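Local coordinates for protein DNA polymerase (Pyrobaculum calidifontis, PDB 5MDN) that probably catalyses DNA-directed DNA synthesis, adding nucleotides from deoxyribonucleoside triphosphates to a growing strand and releasing diphosphate, as a family B polymerase, at residues Glu394-Pro399 and Leu518-Ala523; Glu375-Arg380 and Asn512-Tyr517. All coordinates share one frame; numbering follows the deposited sequence.

Contact 1: Glu394-Pro399 and Leu518-Ala523; sequences EREYEP and LGWVGA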
# COMPACT_ATOMS: atom_id res chain seq x y z
N GLU A 394 18.79 4.38 -1.62
CA GLU A 394 17.60 5.18 -1.85
C GLU A 394 16.38 4.29 -1.71
O GLU A 394 16.49 3.07 -1.58
CB GLU A 394 17.63 5.82 -3.24
CG GLU A 394 18.13 4.88 -4.34
CD GLU A 394 17.10 3.84 -4.79
OE1 GLU A 394 15.89 4.06 -4.62
OE2 GLU A 394 17.52 2.78 -5.31
N ARG A 395 15.22 4.92 -1.72
CA ARG A 395 13.95 4.22 -1.85
C ARG A 395 13.29 4.56 -3.19
O ARG A 395 13.04 5.73 -3.48
CB ARG A 395 12.98 4.52 -0.70
CG ARG A 395 13.20 3.74 0.62
CD ARG A 395 12.16 4.08 1.72
NE ARG A 395 12.38 3.25 2.93
CZ ARG A 395 13.30 3.58 3.83
NH1 ARG A 395 14.02 4.68 3.63
NH2 ARG A 395 13.50 2.83 4.90
N GLU A 396 13.05 3.53 -4.00
CA GLU A 396 12.24 3.45 -5.20
C GLU A 396 11.28 2.26 -5.12
O GLU A 396 10.09 2.39 -5.47
CB GLU A 396 13.07 3.36 -6.47
CG GLU A 396 13.89 2.09 -6.59
CD GLU A 396 14.72 2.06 -7.84
OE1 GLU A 396 15.31 3.11 -8.18
OE2 GLU A 396 14.76 1.00 -8.50
N TYR A 397 11.74 1.14 -4.57
CA TYR A 397 11.06 -0.15 -4.46
C TYR A 397 10.44 -0.63 -5.76
O TYR A 397 9.96 0.17 -6.57
CB TYR A 397 10.00 -0.13 -3.36
CG TYR A 397 9.46 -1.52 -3.07
CD1 TYR A 397 10.32 -2.55 -2.70
CD2 TYR A 397 8.10 -1.81 -3.16
CE1 TYR A 397 9.86 -3.81 -2.43
CE2 TYR A 397 7.63 -3.08 -2.89
CZ TYR A 397 8.52 -4.07 -2.52
OH TYR A 397 8.05 -5.33 -2.25
N GLU A 398 10.42 -1.94 -5.96
CA GLU A 398 9.96 -2.53 -7.21
C GLU A 398 9.21 -3.84 -6.91
O GLU A 398 9.82 -4.85 -6.52
CB GLU A 398 11.15 -2.68 -8.15
CG GLU A 398 12.33 -3.37 -7.53
CD GLU A 398 12.29 -4.82 -7.86
OE1 GLU A 398 11.86 -5.10 -9.00
OE2 GLU A 398 12.65 -5.67 -7.01
N PRO A 399 7.89 -3.82 -7.00
CA PRO A 399 7.09 -4.94 -6.48
C PRO A 399 7.25 -6.27 -7.21
O PRO A 399 6.45 -6.63 -8.08
CB PRO A 399 5.65 -4.42 -6.58
CG PRO A 399 5.79 -2.91 -6.58
CD PRO A 399 7.07 -2.63 -7.30
N LEU A 518 14.69 -8.60 -1.12
CA LEU A 518 16.12 -8.86 -1.29
C LEU A 518 16.62 -8.59 -2.70
O LEU A 518 17.83 -8.58 -2.91
CB LEU A 518 16.43 -10.31 -0.90
CG LEU A 518 16.12 -10.67 0.56
CD1 LEU A 518 16.14 -12.17 0.76
CD2 LEU A 518 17.10 -9.98 1.50
N GLY A 519 15.72 -8.37 -3.66
CA GLY A 519 16.12 -7.97 -4.99
C GLY A 519 16.14 -6.47 -5.16
O GLY A 519 16.82 -5.94 -6.05
N TRP A 520 15.40 -5.77 -4.30
CA TRP A 520 15.35 -4.32 -4.28
C TRP A 520 16.74 -3.76 -4.01
O TRP A 520 17.24 -3.86 -2.89
CB TRP A 520 14.34 -3.85 -3.23
CG TRP A 520 14.30 -2.38 -2.96
CD1 TRP A 520 14.64 -1.37 -3.81
CD2 TRP A 520 13.89 -1.75 -1.74
NE1 TRP A 520 14.47 -0.15 -3.20
CE2 TRP A 520 14.01 -0.36 -1.93
CE3 TRP A 520 13.43 -2.23 -0.51
CZ2 TRP A 520 13.68 0.56 -0.93
CZ3 TRP A 520 13.11 -1.32 0.48
CH2 TRP A 520 13.23 0.06 0.27
N VAL A 521 17.37 -3.20 -5.04
CA VAL A 521 18.77 -2.77 -4.95
C VAL A 521 18.97 -1.77 -3.81
O VAL A 521 20.03 -1.74 -3.18
CB VAL A 521 19.23 -2.19 -6.30
CG1 VAL A 521 20.64 -1.61 -6.20
CG2 VAL A 521 19.18 -3.27 -7.38
N GLY A 522 17.96 -0.96 -3.51
CA GLY A 522 18.06 -0.01 -2.42
C GLY A 522 17.63 -0.57 -1.09
O GLY A 522 16.92 0.10 -0.32
N ALA A 523 18.05 -1.80 -0.78
CA ALA A 523 17.72 -2.45 0.47
C ALA A 523 18.97 -2.60 1.33
O ALA A 523 20.09 -2.69 0.83
CB ALA A 523 17.09 -3.83 0.23
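W520 pushes its indole against the backbone and side chains of R395 to Y397. The CB of W520 holds CG anti to the backbone N (chi1 172°), which turns the ring toward the 394-399 loop. From CG on, the two-ring system runs along that loop. CG lies 4.0 Å from Y397 CD1. Y397 CA lies over the face of the five-membered ring in a CH-pi contact, 3.8 Å from its centroid. W520 CD1 and CE2 lie against this same Y397 CA. NE1 comes near Y397 N, but both are donors and do not bond. CE3 packs 3.8 Å from Y397 CD1. The far edge ends on R395, where W520 CZ2 is 3.6 Å from R395 CG near the indole plane. CH2 meets R395 CG alongside CZ2. Y397 meets W520 as a T-shaped (edge-to-face) pair. The tyrosine edge points at the indole face, with the planes at 78°. On the opposite face of W520 lies G522 O, brought there by the type I turn W520-A523. The CA of G522 also makes a CH...O contact with E394 O. E398 OE2 nears W520 N without bonding; its salt-bridge partner is K401. K401 follows shortly, in what matches the Y-x-G-G/A motif of family B polymerases. W520 packs the segment preceding that motif against the turn after helix 514-519.

Contact 2: Glu375-Arg380 and Asn512-Tyr517; sequences EWMLLR and NAMYGY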
# COMPACT_ATOMS: atom_id res chain seq x y z
N GLU A 375 11.57 -4.10 5.74
CA GLU A 375 12.82 -3.61 6.30
C GLU A 375 12.68 -3.18 7.75
O GLU A 375 13.62 -3.33 8.54
CB GLU A 375 13.36 -2.47 5.44
CG GLU A 375 14.83 -2.21 5.61
CD GLU A 375 15.42 -1.46 4.43
OE1 GLU A 375 15.10 -0.26 4.28
OE2 GLU A 375 16.18 -2.07 3.66
N TRP A 376 11.52 -2.64 8.13
CA TRP A 376 11.27 -2.32 9.53
C TRP A 376 11.10 -3.57 10.38
O TRP A 376 11.33 -3.51 11.59
CB TRP A 376 10.04 -1.42 9.66
CG TRP A 376 10.35 0.03 9.43
CD1 TRP A 376 9.91 0.80 8.39
CD2 TRP A 376 11.18 0.87 10.23
NE1 TRP A 376 10.41 2.08 8.51
CE2 TRP A 376 11.20 2.14 9.63
CE3 TRP A 376 11.92 0.66 11.40
CZ2 TRP A 376 11.92 3.21 10.16
CZ3 TRP A 376 12.63 1.72 11.93
CH2 TRP A 376 12.63 2.98 11.31
N MET A 377 10.69 -4.69 9.78
CA MET A 377 10.68 -5.96 10.50
C MET A 377 12.11 -6.46 10.73
O MET A 377 12.46 -6.85 11.84
CB MET A 377 9.87 -7.00 9.74
CG MET A 377 9.63 -8.28 10.51
SD MET A 377 8.51 -9.41 9.66
CE MET A 377 9.47 -9.78 8.20
N LEU A 378 12.93 -6.46 9.67
CA LEU A 378 14.29 -6.97 9.79
C LEU A 378 15.12 -6.14 10.76
O LEU A 378 15.99 -6.69 11.45
CB LEU A 378 14.95 -7.01 8.41
CG LEU A 378 14.32 -7.98 7.41
CD1 LEU A 378 15.05 -7.93 6.08
CD2 LEU A 378 14.30 -9.39 7.97
N LEU A 379 14.87 -4.83 10.84
CA LEU A 379 15.55 -4.01 11.84
C LEU A 379 15.19 -4.47 13.25
O LEU A 379 16.04 -4.48 14.14
CB LEU A 379 15.18 -2.54 11.67
CG LEU A 379 15.74 -1.74 10.50
CD1 LEU A 379 15.22 -0.32 10.60
CD2 LEU A 379 17.25 -1.77 10.49
N ARG A 380 13.93 -4.85 13.46
CA ARG A 380 13.50 -5.33 14.77
C ARG A 380 14.16 -6.66 15.09
O ARG A 380 14.64 -6.87 16.22
CB ARG A 380 11.98 -5.45 14.81
CG ARG A 380 11.39 -5.44 16.21
CD ARG A 380 9.87 -5.43 16.15
NE ARG A 380 9.33 -4.08 16.01
CZ ARG A 380 8.80 -3.37 17.01
NH1 ARG A 380 8.74 -3.89 18.22
NH2 ARG A 380 8.34 -2.15 16.78
N ASN A 512 6.57 -14.24 2.64
CA ASN A 512 6.64 -14.32 1.19
C ASN A 512 7.09 -13.01 0.55
O ASN A 512 7.47 -13.01 -0.62
CB ASN A 512 5.27 -14.72 0.63
CG ASN A 512 4.84 -16.10 1.09
OD1 ASN A 512 5.65 -16.89 1.56
ND2 ASN A 512 3.55 -16.39 0.95
N ALA A 513 7.05 -11.90 1.29
CA ALA A 513 7.53 -10.63 0.76
C ALA A 513 9.05 -10.52 0.76
O ALA A 513 9.59 -9.62 0.11
CB ALA A 513 6.95 -9.47 1.57
N MET A 514 9.74 -11.40 1.48
CA MET A 514 11.20 -11.35 1.58
C MET A 514 11.86 -11.35 0.21
O MET A 514 12.78 -10.56 -0.05
CB MET A 514 11.71 -12.52 2.42
CG MET A 514 13.11 -12.35 2.96
SD MET A 514 13.18 -11.09 4.26
CE MET A 514 11.95 -11.72 5.40
N TYR A 515 11.42 -12.25 -0.68
CA TYR A 515 12.07 -12.42 -1.98
C TYR A 515 12.05 -11.12 -2.78
O TYR A 515 13.06 -10.75 -3.41
CB TYR A 515 11.40 -13.55 -2.75
CG TYR A 515 11.81 -13.65 -4.20
CD1 TYR A 515 13.09 -14.05 -4.56
CD2 TYR A 515 10.90 -13.36 -5.21
CE1 TYR A 515 13.46 -14.16 -5.89
CE2 TYR A 515 11.26 -13.46 -6.54
CZ TYR A 515 12.54 -13.86 -6.87
OH TYR A 515 12.88 -13.95 -8.20
N GLY A 516 10.91 -10.42 -2.79
CA GLY A 516 10.86 -9.13 -3.47
C GLY A 516 11.78 -8.10 -2.83
O GLY A 516 12.36 -7.27 -3.53
N TYR A 517 11.91 -8.14 -1.51
CA TYR A 517 12.74 -7.17 -0.81
C TYR A 517 14.22 -7.35 -1.13
O TYR A 517 14.94 -6.38 -1.39
CB TYR A 517 12.51 -7.27 0.70
CG TYR A 517 13.55 -6.54 1.52
CD1 TYR A 517 13.47 -5.17 1.73
CD2 TYR A 517 14.61 -7.23 2.09
CE1 TYR A 517 14.42 -4.51 2.49
CE2 TYR A 517 15.57 -6.58 2.84
CZ TYR A 517 15.47 -5.22 3.04
OH TYR A 517 16.42 -4.56 3.79
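E375 and Y517 both carry CG anti to the backbone N (chi1 -160° and 166°). This directs both side chains between two helices, where E375 CA and Y517 CA are 8.0 Å apart. E375 then runs extended beyond CG to the tyrosine hydroxyl. Y517 OH donates a hydrogen bond to E375 OE2 at 2.5 Å. OE2 accepts it through its anti lone pair, the one pointing away from OE1. The carboxylate approaches at the edge of the ring, and the two planes are perpendicular. The CB of E375 also packs 3.7 Å from Y517 CE1. R524 takes the other oxygen, OE1, in a salt bridge. Its backbone N and that of W525 make weak hydrogen bonds to Y517 OH. Each oxygen of the buried carboxylate thus has its own partner, Y517 OH on OE2 and R524 on OE1. The arginine would probably favour the charged form. L378 CD1 meets Y517 CE2 obliquely, at 3.5 Å. The same methyl lies 4.1 Å from M514 SD. M514 is bent at chi2 and chi3, and its CE approaches M377 CE at 4.2 Å. I469 and L473 of helix 468-486 close over this apolar patch. Segment 512-517 matches the N-x-x-Y-G end (N512, Y515, G516) of the region III motif of family B polymerases, here packed on helix 370-384.

How the contacts relate
Contacts 1 and 2 have centres 11 Å apart and share helix 514-519. Their segments alternate along the chain: 375-380, 394-399, 512-517, then 518-523. The last two follow without a break, so the helix serves contact 2 and its end and following turn serve contact 1. The contacts touch directly: A523 CB packs 3.5 Å from Y517 CZ, and R395 NH2 makes a long, weak ion pair with E375 OE1. Helix 370-384 and the loop after it thus both pack on one short helix and its turn. This joins parts of the polymerase region that are far apart in sequence, away from the magnesium site.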